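Side-chain contacts in UL37 (Suid herpesvirus 1, PDB 4K70), which is an inner tegument protein of the herpesvirus particle with an essential role in controlling viral trafficking, represented here by its N-terminal half: residues R81-W84 with D85-T88; L181-V184 with A185-N189; S128-C131 with A132-E136; A160-L163 with V164-R167; A397-D400 with V401-L405. One frame throughout, in Å; residues are numbered along the deposited sequence.

Interaction 1: residues R81-W84 with D85-T88. With CA (calcium ion), chain E; NA (sodium ion), chain U.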
loop_
_atom_site.group_PDB
_atom_site.type_symbol
_atom_site.label_atom_id
_atom_site.label_comp_id
_atom_site.label_asym_id
_atom_site.label_seq_id
_atom_site.Cartn_x
_atom_site.Cartn_y
_atom_site.Cartn_z
ATOM N N ARG A 81 17.356 8.786 -0.044
ATOM C CA ARG A 81 16.192 9.073 0.790
ATOM C C ARG A 81 15.509 10.349 0.307
ATOM O O ARG A 81 16.006 11.458 0.528
ATOM C CB ARG A 81 16.568 9.207 2.269
ATOM C CG ARG A 81 15.332 9.288 3.178
ATOM C CD ARG A 81 15.594 9.972 4.504
ATOM N NE ARG A 81 16.370 9.146 5.419
ATOM C CZ ARG A 81 15.878 8.116 6.101
ATOM N NH1 ARG A 81 14.604 7.749 5.957
ATOM N NH2 ARG A 81 16.675 7.435 6.915
ATOM N N HIS A 82 14.377 10.186 -0.366
ATOM C CA HIS A 82 13.666 11.304 -0.961
ATOM C C HIS A 82 12.350 11.518 -0.235
ATOM O O HIS A 82 11.634 10.564 0.051
ATOM C CB HIS A 82 13.389 11.033 -2.448
ATOM C CG HIS A 82 12.502 12.056 -3.087
ATOM N ND1 HIS A 82 12.761 13.412 -3.020
ATOM C CD2 HIS A 82 11.360 11.929 -3.797
ATOM C CE1 HIS A 82 11.816 14.070 -3.664
ATOM N NE2 HIS A 82 10.950 13.190 -4.145
ATOM N N ASP A 83 12.029 12.771 0.068
ATOM C CA ASP A 83 10.781 13.089 0.748
ATOM C C ASP A 83 9.673 13.205 -0.286
ATOM O O ASP A 83 9.574 14.215 -0.970
ATOM C CB ASP A 83 10.922 14.412 1.508
ATOM C CG ASP A 83 9.712 14.727 2.365
ATOM O OD1 ASP A 83 8.705 13.975 2.308
ATOM O OD2 ASP A 83 9.774 15.728 3.098
ATOM N N TRP A 84 8.835 12.170 -0.402
ATOM C CA TRP A 84 7.846 12.123 -1.478
ATOM C C TRP A 84 6.703 13.113 -1.351
ATOM O O TRP A 84 5.968 13.340 -2.314
ATOM C CB TRP A 84 7.322 10.682 -1.688
ATOM C CG TRP A 84 8.257 9.888 -2.523
ATOM C CD1 TRP A 84 9.034 8.833 -2.123
ATOM C CD2 TRP A 84 8.557 10.107 -3.902
ATOM N NE1 TRP A 84 9.773 8.363 -3.184
ATOM C CE2 TRP A 84 9.503 9.138 -4.289
ATOM C CE3 TRP A 84 8.101 11.026 -4.859
ATOM C CZ2 TRP A 84 10.010 9.059 -5.592
ATOM C CZ3 TRP A 84 8.614 10.957 -6.154
ATOM C CH2 TRP A 84 9.556 9.978 -6.505
ATOM N N ASP A 85 6.562 13.716 -0.173
ATOM C CA ASP A 85 5.634 14.831 -0.001
ATOM C C ASP A 85 5.959 16.007 -0.918
ATOM O O ASP A 85 5.089 16.821 -1.231
ATOM C CB ASP A 85 5.609 15.281 1.471
ATOM C CG ASP A 85 5.088 14.191 2.388
ATOM O OD1 ASP A 85 4.005 13.645 2.097
ATOM O OD2 ASP A 85 5.774 13.852 3.375
ATOM N N GLU A 86 7.212 16.092 -1.352
ATOM C CA GLU A 86 7.637 17.139 -2.273
ATOM C C GLU A 86 7.546 16.710 -3.745
ATOM O O GLU A 86 7.943 17.451 -4.637
ATOM C CB GLU A 86 9.067 17.574 -1.926
ATOM C CG GLU A 86 9.260 17.842 -0.423
ATOM C CD GLU A 86 10.712 18.028 -0.040
ATOM O OE1 GLU A 86 11.528 18.283 -0.946
ATOM O OE2 GLU A 86 11.048 17.904 1.153
ATOM N N GLY A 87 7.028 15.512 -4.004
ATOM C CA GLY A 87 6.826 15.083 -5.382
ATOM C C GLY A 87 8.090 14.778 -6.164
ATOM O O GLY A 87 9.145 14.522 -5.581
ATOM N N THR A 88 7.992 14.803 -7.490
ATOM C CA THR A 88 9.123 14.415 -8.343
ATOM C C THR A 88 10.175 15.512 -8.578
ATOM O O THR A 88 11.315 15.209 -8.937
ATOM C CB THR A 88 8.650 13.897 -9.713
ATOM O OG1 THR A 88 7.827 14.890 -10.337
ATOM C CG2 THR A 88 7.850 12.592 -9.551
HETATM CA CA CA E . 7.682 15.035 4.370
HETATM NA NA NA U . 13.564 17.470 -0.887
HETATM O O HOH W 1 13.987 15.095 -0.826
#

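Interaction 2: residues L181-V184 with A185-N189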
loop_
_atom_site.group_PDB
_atom_site.type_symbol
_atom_site.label_atom_id
_atom_site.label_comp_id
_atom_site.label_asym_id
_atom_site.label_seq_id
_atom_site.Cartn_x
_atom_site.Cartn_y
_atom_site.Cartn_z
ATOM N N LEU A 181 6.676 3.716 -3.756
ATOM C CA LEU A 181 5.595 2.714 -3.735
ATOM C C LEU A 181 4.741 2.824 -2.464
ATOM O O LEU A 181 3.507 2.763 -2.511
ATOM C CB LEU A 181 6.185 1.315 -3.825
ATOM C CG LEU A 181 6.880 0.983 -5.151
ATOM C CD1 LEU A 181 7.494 -0.404 -5.118
ATOM C CD2 LEU A 181 5.893 1.113 -6.316
ATOM N N ARG A 182 5.407 2.969 -1.328
ATOM C CA ARG A 182 4.712 3.220 -0.059
ATOM C C ARG A 182 3.808 4.447 -0.131
ATOM O O ARG A 182 2.662 4.429 0.332
ATOM C CB ARG A 182 5.721 3.391 1.072
ATOM C CG ARG A 182 5.104 3.823 2.414
ATOM C CD ARG A 182 6.203 4.006 3.446
ATOM N NE ARG A 182 5.851 4.945 4.508
ATOM C CZ ARG A 182 5.420 4.594 5.718
ATOM N NH1 ARG A 182 5.268 3.309 6.025
ATOM N NH2 ARG A 182 5.128 5.530 6.618
ATOM N N TYR A 183 4.329 5.514 -0.727
ATOM C CA TYR A 183 3.591 6.757 -0.863
ATOM C C TYR A 183 2.377 6.605 -1.753
ATOM O O TYR A 183 1.305 7.128 -1.448
ATOM C CB TYR A 183 4.507 7.855 -1.432
ATOM C CG TYR A 183 3.895 9.238 -1.414
ATOM C CD1 TYR A 183 4.026 10.065 -0.290
ATOM C CD2 TYR A 183 3.175 9.721 -2.505
ATOM C CE1 TYR A 183 3.473 11.330 -0.263
ATOM C CE2 TYR A 183 2.611 10.993 -2.483
ATOM C CZ TYR A 183 2.768 11.791 -1.362
ATOM O OH TYR A 183 2.218 13.056 -1.331
ATOM N N VAL A 184 2.544 5.914 -2.881
ATOM C CA VAL A 184 1.443 5.750 -3.816
ATOM C C VAL A 184 0.306 4.953 -3.192
ATOM O O VAL A 184 -0.859 5.313 -3.337
ATOM C CB VAL A 184 1.901 5.036 -5.110
ATOM C CG1 VAL A 184 0.702 4.671 -5.964
ATOM C CG2 VAL A 184 2.848 5.944 -5.886
ATOM N N ALA A 185 0.665 3.865 -2.518
ATOM C CA ALA A 185 -0.300 2.981 -1.858
ATOM C C ALA A 185 -1.086 3.769 -0.807
ATOM O O ALA A 185 -2.316 3.782 -0.807
ATOM C CB ALA A 185 0.421 1.818 -1.219
ATOM N N GLN A 186 -0.361 4.464 0.061
ATOM C CA GLN A 186 -0.985 5.249 1.125
ATOM C C GLN A 186 -1.965 6.309 0.598
ATOM O O GLN A 186 -2.920 6.668 1.280
ATOM C CB GLN A 186 0.094 5.872 2.005
ATOM C CG GLN A 186 -0.382 7.001 2.899
ATOM C CD GLN A 186 0.769 7.758 3.550
ATOM O OE1 GLN A 186 1.870 7.867 2.977
ATOM N NE2 GLN A 186 0.521 8.295 4.750
ATOM N N HIS A 187 -1.751 6.782 -0.626
ATOM C CA HIS A 187 -2.575 7.847 -1.197
ATOM C C HIS A 187 -3.636 7.416 -2.204
ATOM O O HIS A 187 -4.352 8.256 -2.752
ATOM C CB HIS A 187 -1.671 8.958 -1.776
ATOM C CG HIS A 187 -0.958 9.736 -0.714
ATOM N ND1 HIS A 187 0.239 9.324 -0.169
ATOM C CD2 HIS A 187 -1.326 10.844 -0.028
ATOM C CE1 HIS A 187 0.594 10.163 0.792
ATOM N NE2 HIS A 187 -0.335 11.098 0.892
ATOM N N THR A 188 -3.762 6.115 -2.438
ATOM C CA THR A 188 -4.729 5.625 -3.419
ATOM C C THR A 188 -5.660 4.505 -2.917
ATOM O O THR A 188 -6.852 4.509 -3.223
ATOM C CB THR A 188 -4.005 5.140 -4.699
ATOM O OG1 THR A 188 -3.069 4.112 -4.341
ATOM C CG2 THR A 188 -3.244 6.292 -5.350
ATOM N N ASN A 189 -5.119 3.546 -2.172
ATOM C CA ASN A 189 -5.882 2.351 -1.764
ATOM C C ASN A 189 -7.162 2.617 -0.953
ATOM O O ASN A 189 -8.164 1.894 -1.082
ATOM C CB ASN A 189 -4.990 1.392 -0.969
ATOM C CG ASN A 189 -4.032 0.620 -1.848
ATOM O OD1 ASN A 189 -4.355 0.289 -2.979
ATOM N ND2 ASN A 189 -2.847 0.333 -1.332
#

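Interaction 3: residues S128-C131 with A132-E136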
loop_
_atom_site.group_PDB
_atom_site.type_symbol
_atom_site.label_atom_id
_atom_site.label_comp_id
_atom_site.label_asym_id
_atom_site.label_seq_id
_atom_site.Cartn_x
_atom_site.Cartn_y
_atom_site.Cartn_z
ATOM N N SER A 128 13.664 9.597 -15.101
ATOM C CA SER A 128 12.729 10.561 -15.656
ATOM C C SER A 128 11.421 9.876 -16.018
ATOM O O SER A 128 10.357 10.373 -15.685
ATOM C CB SER A 128 13.321 11.227 -16.904
ATOM O OG SER A 128 14.318 12.178 -16.547
ATOM N N GLU A 129 11.516 8.749 -16.728
ATOM C CA GLU A 129 10.338 7.974 -17.113
ATOM C C GLU A 129 9.591 7.465 -15.903
ATOM O O GLU A 129 8.368 7.550 -15.845
ATOM C CB GLU A 129 10.727 6.782 -17.989
ATOM C CG GLU A 129 11.335 7.179 -19.313
ATOM C CD GLU A 129 11.683 5.967 -20.161
ATOM O OE1 GLU A 129 11.135 4.874 -19.885
ATOM O OE2 GLU A 129 12.492 6.106 -21.091
ATOM N N TRP A 130 10.333 6.942 -14.933
ATOM C CA TRP A 130 9.729 6.447 -13.706
ATOM C C TRP A 130 8.971 7.567 -12.971
ATOM O O TRP A 130 7.824 7.374 -12.546
ATOM C CB TRP A 130 10.793 5.796 -12.818
ATOM C CG TRP A 130 10.231 5.013 -11.662
ATOM C CD1 TRP A 130 9.988 3.670 -11.624
ATOM C CD2 TRP A 130 9.849 5.529 -10.375
ATOM N NE1 TRP A 130 9.485 3.321 -10.392
ATOM C CE2 TRP A 130 9.385 4.441 -9.614
ATOM C CE3 TRP A 130 9.860 6.803 -9.798
ATOM C CZ2 TRP A 130 8.924 4.591 -8.294
ATOM C CZ3 TRP A 130 9.402 6.949 -8.490
ATOM C CH2 TRP A 130 8.946 5.850 -7.755
ATOM N N CYS A 131 9.591 8.745 -12.842
ATOM C CA CYS A 131 8.908 9.900 -12.236
ATOM C C CYS A 131 7.648 10.301 -13.004
ATOM O O CYS A 131 6.661 10.698 -12.402
ATOM C CB CYS A 131 9.843 11.124 -12.098
ATOM S SG CYS A 131 11.169 10.897 -10.881
ATOM N N ALA A 132 7.680 10.201 -14.330
ATOM C CA ALA A 132 6.493 10.510 -15.118
ATOM C C ALA A 132 5.381 9.519 -14.783
ATOM O O ALA A 132 4.211 9.898 -14.661
ATOM C CB ALA A 132 6.810 10.478 -16.614
ATOM N N ALA A 133 5.752 8.250 -14.622
ATOM C CA ALA A 133 4.794 7.223 -14.231
ATOM C C ALA A 133 4.272 7.488 -12.819
ATOM O O ALA A 133 3.084 7.292 -12.531
ATOM C CB ALA A 133 5.438 5.842 -14.303
ATOM N N PHE A 134 5.168 7.905 -11.935
ATOM C CA PHE A 134 4.780 8.201 -10.560
ATOM C C PHE A 134 3.694 9.267 -10.595
ATOM O O PHE A 134 2.621 9.077 -10.032
ATOM C CB PHE A 134 5.986 8.660 -9.744
ATOM C CG PHE A 134 5.653 9.124 -8.353
ATOM C CD1 PHE A 134 5.336 10.451 -8.112
ATOM C CD2 PHE A 134 5.669 8.232 -7.285
ATOM C CE1 PHE A 134 5.032 10.883 -6.825
ATOM C CE2 PHE A 134 5.368 8.650 -6.002
ATOM C CZ PHE A 134 5.052 9.979 -5.770
ATOM N N ASP A 135 3.967 10.367 -11.290
ATOM C CA ASP A 135 3.001 11.456 -11.396
ATOM C C ASP A 135 1.667 10.994 -11.973
ATOM O O ASP A 135 0.609 11.384 -11.490
ATOM C CB ASP A 135 3.565 12.624 -12.217
ATOM C CG ASP A 135 4.576 13.459 -11.436
ATOM O OD1 ASP A 135 4.485 13.513 -10.188
ATOM O OD2 ASP A 135 5.463 14.062 -12.073
ATOM N N GLU A 136 1.710 10.161 -13.006
ATOM C CA GLU A 136 0.475 9.633 -13.571
ATOM C C GLU A 136 -0.300 8.795 -12.551
ATOM O O GLU A 136 -1.523 8.885 -12.476
ATOM C CB GLU A 136 0.759 8.812 -14.834
ATOM C CG GLU A 136 -0.418 8.753 -15.802
ATOM C CD GLU A 136 -0.029 8.165 -17.150
ATOM O OE1 GLU A 136 1.130 8.377 -17.572
ATOM O OE2 GLU A 136 -0.876 7.488 -17.780
#

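Interaction 4: residues A160-L163 with V164-R167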
loop_
_atom_site.group_PDB
_atom_site.type_symbol
_atom_site.label_atom_id
_atom_site.label_comp_id
_atom_site.label_asym_id
_atom_site.label_seq_id
_atom_site.Cartn_x
_atom_site.Cartn_y
_atom_site.Cartn_z
ATOM N N ALA A 160 0.131 0.902 -9.048
ATOM C CA ALA A 160 1.588 1.041 -9.092
ATOM C C ALA A 160 2.207 0.206 -10.200
ATOM O O ALA A 160 3.428 0.096 -10.288
ATOM C CB ALA A 160 2.210 0.676 -7.754
ATOM N N ARG A 161 1.349 -0.368 -11.037
ATOM C CA ARG A 161 1.748 -1.241 -12.147
ATOM C C ARG A 161 2.898 -0.698 -13.001
ATOM O O ARG A 161 3.872 -1.405 -13.239
ATOM C CB ARG A 161 0.530 -1.514 -13.040
ATOM C CG ARG A 161 0.591 -2.782 -13.850
ATOM C CD ARG A 161 -0.808 -3.173 -14.352
ATOM N NE ARG A 161 -1.515 -2.038 -14.944
ATOM C CZ ARG A 161 -1.548 -1.771 -16.249
ATOM N NH1 ARG A 161 -0.919 -2.561 -17.110
ATOM N NH2 ARG A 161 -2.216 -0.717 -16.696
ATOM N N ALA A 162 2.781 0.541 -13.475
ATOM C CA ALA A 162 3.822 1.121 -14.335
ATOM C C ALA A 162 5.170 1.270 -13.623
ATOM O O ALA A 162 6.221 1.283 -14.259
ATOM C CB ALA A 162 3.373 2.471 -14.920
ATOM N N LEU A 163 5.130 1.347 -12.301
ATOM C CA LEU A 163 6.304 1.667 -11.496
ATOM C C LEU A 163 7.207 0.472 -11.239
ATOM O O LEU A 163 8.363 0.657 -10.861
ATOM C CB LEU A 163 5.853 2.271 -10.140
ATOM C CG LEU A 163 4.996 3.534 -10.238
ATOM C CD1 LEU A 163 4.564 4.064 -8.836
ATOM C CD2 LEU A 163 5.736 4.601 -11.000
ATOM N N VAL A 164 6.682 -0.745 -11.411
ATOM C CA VAL A 164 7.461 -1.964 -11.163
ATOM C C VAL A 164 7.530 -2.886 -12.404
ATOM O O VAL A 164 7.779 -4.087 -12.288
ATOM C CB VAL A 164 6.971 -2.738 -9.922
ATOM C CG1 VAL A 164 6.998 -1.817 -8.649
ATOM C CG2 VAL A 164 5.572 -3.302 -10.133
ATOM N N GLN A 165 7.291 -2.318 -13.580
ATOM C CA GLN A 165 7.450 -3.063 -14.833
ATOM C C GLN A 165 8.924 -3.373 -15.089
ATOM O O GLN A 165 9.802 -2.692 -14.567
ATOM C CB GLN A 165 6.866 -2.284 -16.012
ATOM C CG GLN A 165 7.553 -0.931 -16.280
ATOM C CD GLN A 165 6.892 -0.197 -17.423
ATOM O OE1 GLN A 165 7.039 -0.577 -18.584
ATOM N NE2 GLN A 165 6.133 0.845 -17.101
ATOM N N PRO A 166 9.198 -4.402 -15.913
ATOM C CA PRO A 166 10.566 -4.892 -16.121
ATOM C C PRO A 166 11.547 -3.825 -16.627
ATOM O O PRO A 166 12.717 -3.876 -16.268
ATOM C CB PRO A 166 10.387 -5.999 -17.173
ATOM C CG PRO A 166 8.976 -6.507 -16.926
ATOM C CD PRO A 166 8.193 -5.248 -16.578
ATOM N N ARG A 167 11.095 -2.879 -17.431
ATOM C CA ARG A 167 12.024 -1.848 -17.901
ATOM C C ARG A 167 12.586 -1.030 -16.732
ATOM O O ARG A 167 13.648 -0.404 -16.852
ATOM C CB ARG A 167 11.374 -0.941 -18.943
ATOM C CG ARG A 167 10.400 0.037 -18.376
ATOM C CD ARG A 167 9.654 0.797 -19.473
ATOM N NE ARG A 167 10.510 1.158 -20.603
ATOM C CZ ARG A 167 11.467 2.076 -20.567
ATOM N NH1 ARG A 167 11.709 2.732 -19.441
ATOM N NH2 ARG A 167 12.188 2.337 -21.657
#

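Interaction 5: residues A397-D400 with V401-L405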
loop_
_atom_site.group_PDB
_atom_site.type_symbol
_atom_site.label_atom_id
_atom_site.label_comp_id
_atom_site.label_asym_id
_atom_site.label_seq_id
_atom_site.Cartn_x
_atom_site.Cartn_y
_atom_site.Cartn_z
ATOM N N ALA A 397 4.484 -4.468 6.102
ATOM C CA ALA A 397 3.171 -4.211 6.699
ATOM C C ALA A 397 2.381 -5.514 6.833
ATOM O O ALA A 397 1.671 -5.718 7.815
ATOM C CB ALA A 397 2.396 -3.228 5.875
ATOM N N TYR A 398 2.514 -6.393 5.842
ATOM C CA TYR A 398 1.819 -7.686 5.863
ATOM C C TYR A 398 2.341 -8.597 6.969
ATOM O O TYR A 398 1.573 -9.204 7.706
ATOM C CB TYR A 398 1.971 -8.389 4.510
ATOM C CG TYR A 398 1.270 -9.743 4.450
ATOM C CD1 TYR A 398 -0.061 -9.835 4.072
ATOM C CD2 TYR A 398 1.936 -10.916 4.778
ATOM C CE1 TYR A 398 -0.716 -11.065 4.019
ATOM C CE2 TYR A 398 1.277 -12.164 4.728
ATOM C CZ TYR A 398 -0.042 -12.219 4.340
ATOM O OH TYR A 398 -0.712 -13.442 4.266
ATOM N N THR A 399 3.658 -8.697 7.075
ATOM C CA THR A 399 4.295 -9.497 8.117
ATOM C C THR A 399 3.843 -9.061 9.515
ATOM O O THR A 399 3.503 -9.892 10.359
ATOM C CB THR A 399 5.829 -9.418 7.965
ATOM O OG1 THR A 399 6.192 -9.999 6.707
ATOM C CG2 THR A 399 6.558 -10.164 9.078
ATOM N N ASP A 400 3.825 -7.751 9.744
ATOM C CA ASP A 400 3.327 -7.191 10.995
ATOM C C ASP A 400 1.907 -7.653 11.323
ATOM O O ASP A 400 1.628 -8.064 12.437
ATOM C CB ASP A 400 3.354 -5.665 10.944
ATOM C CG ASP A 400 4.711 -5.085 11.342
ATOM O OD1 ASP A 400 5.619 -5.874 11.687
ATOM O OD2 ASP A 400 4.855 -3.836 11.332
ATOM N N VAL A 401 1.012 -7.562 10.347
ATOM C CA VAL A 401 -0.357 -8.006 10.526
ATOM C C VAL A 401 -0.420 -9.525 10.739
ATOM O O VAL A 401 -1.110 -9.999 11.639
ATOM C CB VAL A 401 -1.239 -7.591 9.326
ATOM C CG1 VAL A 401 -2.556 -8.353 9.337
ATOM C CG2 VAL A 401 -1.479 -6.068 9.324
ATOM N N ALA A 402 0.321 -10.274 9.923
ATOM C CA ALA A 402 0.333 -11.738 9.992
ATOM C C ALA A 402 0.772 -12.263 11.360
ATOM O O ALA A 402 0.258 -13.280 11.841
ATOM C CB ALA A 402 1.225 -12.305 8.909
ATOM N N ASP A 403 1.725 -11.566 11.973
ATOM C CA ASP A 403 2.222 -11.919 13.305
ATOM C C ASP A 403 1.177 -11.781 14.411
ATOM O O ASP A 403 1.370 -12.319 15.495
ATOM C CB ASP A 403 3.440 -11.062 13.691
ATOM C CG ASP A 403 4.693 -11.420 12.903
ATOM O OD1 ASP A 403 4.765 -12.555 12.393
ATOM O OD2 ASP A 403 5.613 -10.565 12.802
ATOM N N THR A 404 0.099 -11.039 14.169
ATOM C CA THR A 404 -0.904 -10.832 15.223
ATOM C C THR A 404 -2.022 -11.865 15.155
ATOM O O THR A 404 -2.842 -11.949 16.061
ATOM C CB THR A 404 -1.569 -9.443 15.153
ATOM O OG1 THR A 404 -2.367 -9.344 13.960
ATOM C CG2 THR A 404 -0.514 -8.319 15.167
ATOM N N LEU A 405 -2.065 -12.640 14.076
ATOM C CA LEU A 405 -3.202 -13.530 13.849
ATOM C C LEU A 405 -3.278 -14.650 14.892
ATOM O O LEU A 405 -4.362 -15.007 15.371
ATOM C CB LEU A 405 -3.172 -14.102 12.420
ATOM C CG LEU A 405 -3.256 -13.044 11.318
ATOM C CD1 LEU A 405 -3.362 -13.670 9.932
ATOM C CD2 LEU A 405 -4.423 -12.074 11.558
#

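Interaction 1: residues R81-W84 with D85-T88
Asp83 and Asp85 share a calcium ion: Asp83 chelates it with both carboxylate oxygens, OD1 and OD2 each 2.5 Å from the metal, while Asp85 gives OD2 alone. The two carboxylate planes stand 81° apart, and the metal accounts for the close approach of Asp83 OD1 to Asp85 OD2. Asp83 OD1 also takes the backbone N-H of Asp85, from above the carboxylate plane at 3.3 Å. Glu86 reaches back across Asp83 at about a right angle and holds a sodium ion through OE1 at 2.2 Å; water 1 binds the same ion and accepts the N-H of Asp83. The chain carrying these acids is a tight 3-10 turn in the loop between helices 63-78 and 89-98, closed by Glu86 N to Asp83 O and Gly87 N to Trp84 O, with Gly87 at positive phi. Behind the metals, His82 NE2 donates to Gly87 O over 2.7 Å, the acceptor lying in the imidazole plane; CG set anti to the backbone N (chi1 172°) carries the ring across to it. His82 CD2 sits over the centre of the Trp84 ring, whose edge meets Thr88 CG2. Farther out, Trp84 NE1 bonds to Phe176 O and Thr88 OG1 to Asp135.

Interaction 2: residues L181-V184 with A185-N189
Leu181 O receives the N-H of Ala185 in the last turns of helix 175-188, and Arg182 O takes that of Gln186 at the same 3.0 Å: two ordinary i to i+4 steps before the pattern changes. Arg182 NH1 makes a salt bridge with Asp393. At Tyr183 the carbonyl is held chiefly by a side chain, His187 ND1 donating to Tyr183 O over 2.8 Å at 160°, with the acceptor in the imidazole plane; the backbone N of His187 adds only a weak bond. The same imidazole stacks face to face on the phenol, centroids 4.0 Å apart and planes 28° from parallel. The closest approach is His187 CE1 to Tyr183 CE1, 3.3 Å, with CE1 of the histidine offset toward the rim of the phenol. Bond and stack together fix the rotation of the imidazole, whose NE2 binds a nickel ion. The carbonyl of Val184 meets the hydroxyl of Thr188, which doubles back because OG1 stands between the backbone N and the carbonyl carbon (chi1 58°). Thr188 OG1 donates to Val184 O at 2.7 Å, from above the carbonyl plane.

Interaction 3: residues S128-C131 with A132-E136
This is one regular stretch of alpha helix inside helix 120-137, with Trp130 and Phe134 a turn apart on the same flank. Their touching parts are the far rim of the indole and the near end of the phenylalanine: Trp130 CZ3 lies 4.0 Å from Phe134 CB, and Trp130 CH2 is 4.1 Å from Phe134 CD2. The planes are only 24° from parallel, yet the rings are slid so far apart, 5.9 Å between the centroids of the Trp130 six-membered ring and the Phe134 ring, that they hardly overlap. It is a slipped apolar contact with little shared face. In both residues CG is anti to the backbone N, which sends the two side chains off on the same flank, and a chi2 near a right angle in each goes with the near-parallel planes. Beneath them Phe134 N donates to Trp130 O over 2.8 Å, in the carbonyl plane. The neighbouring rungs repeat the spacing, and that of Asp135 N to Cys131 O is nearly straight at 172°. Trp130 NE1 bonds to Leu163 O. The helix packs Cys131 against Leu91 and Leu92 of helix 89-98, while Trp130 meets Val177, and Phe134 meets Tyr183 and Val184, on helix 175-188.

Interaction 4: residues A160-L163 with V164-R167
Gln165 folds back onto Ala162, three residues earlier, and its side chain can be followed atom by atom. CB lies 4.0 Å from Ala162 O. CG is nearer, 3.3 Å from Ala162 O, because chi1 of 62° sets it between the backbone N and the carbonyl carbon and so directs the chain back over the preceding turn. From there the side chain runs extended, chi2 -178°; CD passes 3.6 Å from Ala162 O, and NE2 closes on the same oxygen. At this tip NE2 donates to Ala162 O across 2.9 Å with an N-H...O angle of 165°. The donor lies in the carbonyl plane and on a lone pair, and the acceptor is in turn in the plane of the Gln165 amide, which gives the bond a well-defined direction at both ends. NE2 also rests 3.9 Å from Ala162 CB. The amide adds a side-chain bond to the 3-10 turn 161-163, where the backbone gives one sound bond, Leu163 N to Ala160 O at 2.9 Å, and one weak one, Val164 N to Arg161 O at 3.4 Å. The turn lies in the connection from helix 156-159 to helix 175-188. Leu163 and Val164 press on Leu181 of the latter helix, Ala162 and Leu163 on Ala133 of helix 120-137, and Val164 O accepts a hydrogen bond from His439.

Interaction 5: residues A397-D400 with V401-L405
The phenol of Tyr398 meets the methyl of Ala402 obliquely, Tyr398 CE2 to Ala402 CB at 4.2 Å. With CG anti to the backbone N (chi1 180°), the ring packs against Leu384 of helix 366-385 and against Val427 and Arg428 of helix 422-431. A second flat group is the carboxylate of Asp403, which lies alongside Thr399, the two side chains pointing the same way; Thr399 CG2 is 3.9 Å from Asp403 OD2. The Thr399 hydroxyl instead bonds to Val395 O, one turn back. Asp400 adds a second acid nearby, its OD1 4.8 Å from Asp403 OD2, and the two like charges would probably repel one another mildly. Under these side chains the helix still runs regularly: Ala402 N donates to Tyr398 O at 2.8 Å, nearly along the C=O axis, and Asp403 N to Thr399 O at 2.9 Å. Past Val401 the pattern tightens. Val401 O is gripped twice by one residue, by Thr404 N at 3.0 Å and by Thr404 OG1 at 2.7 Å, the hydroxyl on a lone pair in the carbonyl plane, while Thr404 CG2 rests against Asp400 O. A type I beta turn, Ala402 to Leu405, joins helix 392-402 to helix 405-409; Thr404 lies by Arg383 and Ala397 by Asp387, both residues of a calcium site.

Overall arrangement
Interactions 1 to 4 form one continuous cluster, whereas interaction 5 stands apart, its nearest atoms about 7 Å from interaction 2. Phe134 of interaction 3 is shared most widely: its CZ lies 3.3 Å from Trp84 CE3 of interaction 1 and its CE2 3.7 Å from Val184 CG2 of interaction 2. Interactions 3 and 4, centres about 10 Å apart, are joined by a hydrogen bond as well as by packing of Leu163 on Ala133. Interaction 4 reaches interaction 2 through Leu181. Tyr183 links two metal sites, touching the calcium ligand Asp85 (Tyr183 CE1 to Asp85 OD1, 3.3 Å) and stacking on nickel-bound His187. Interaction 5 borders a separate calcium site.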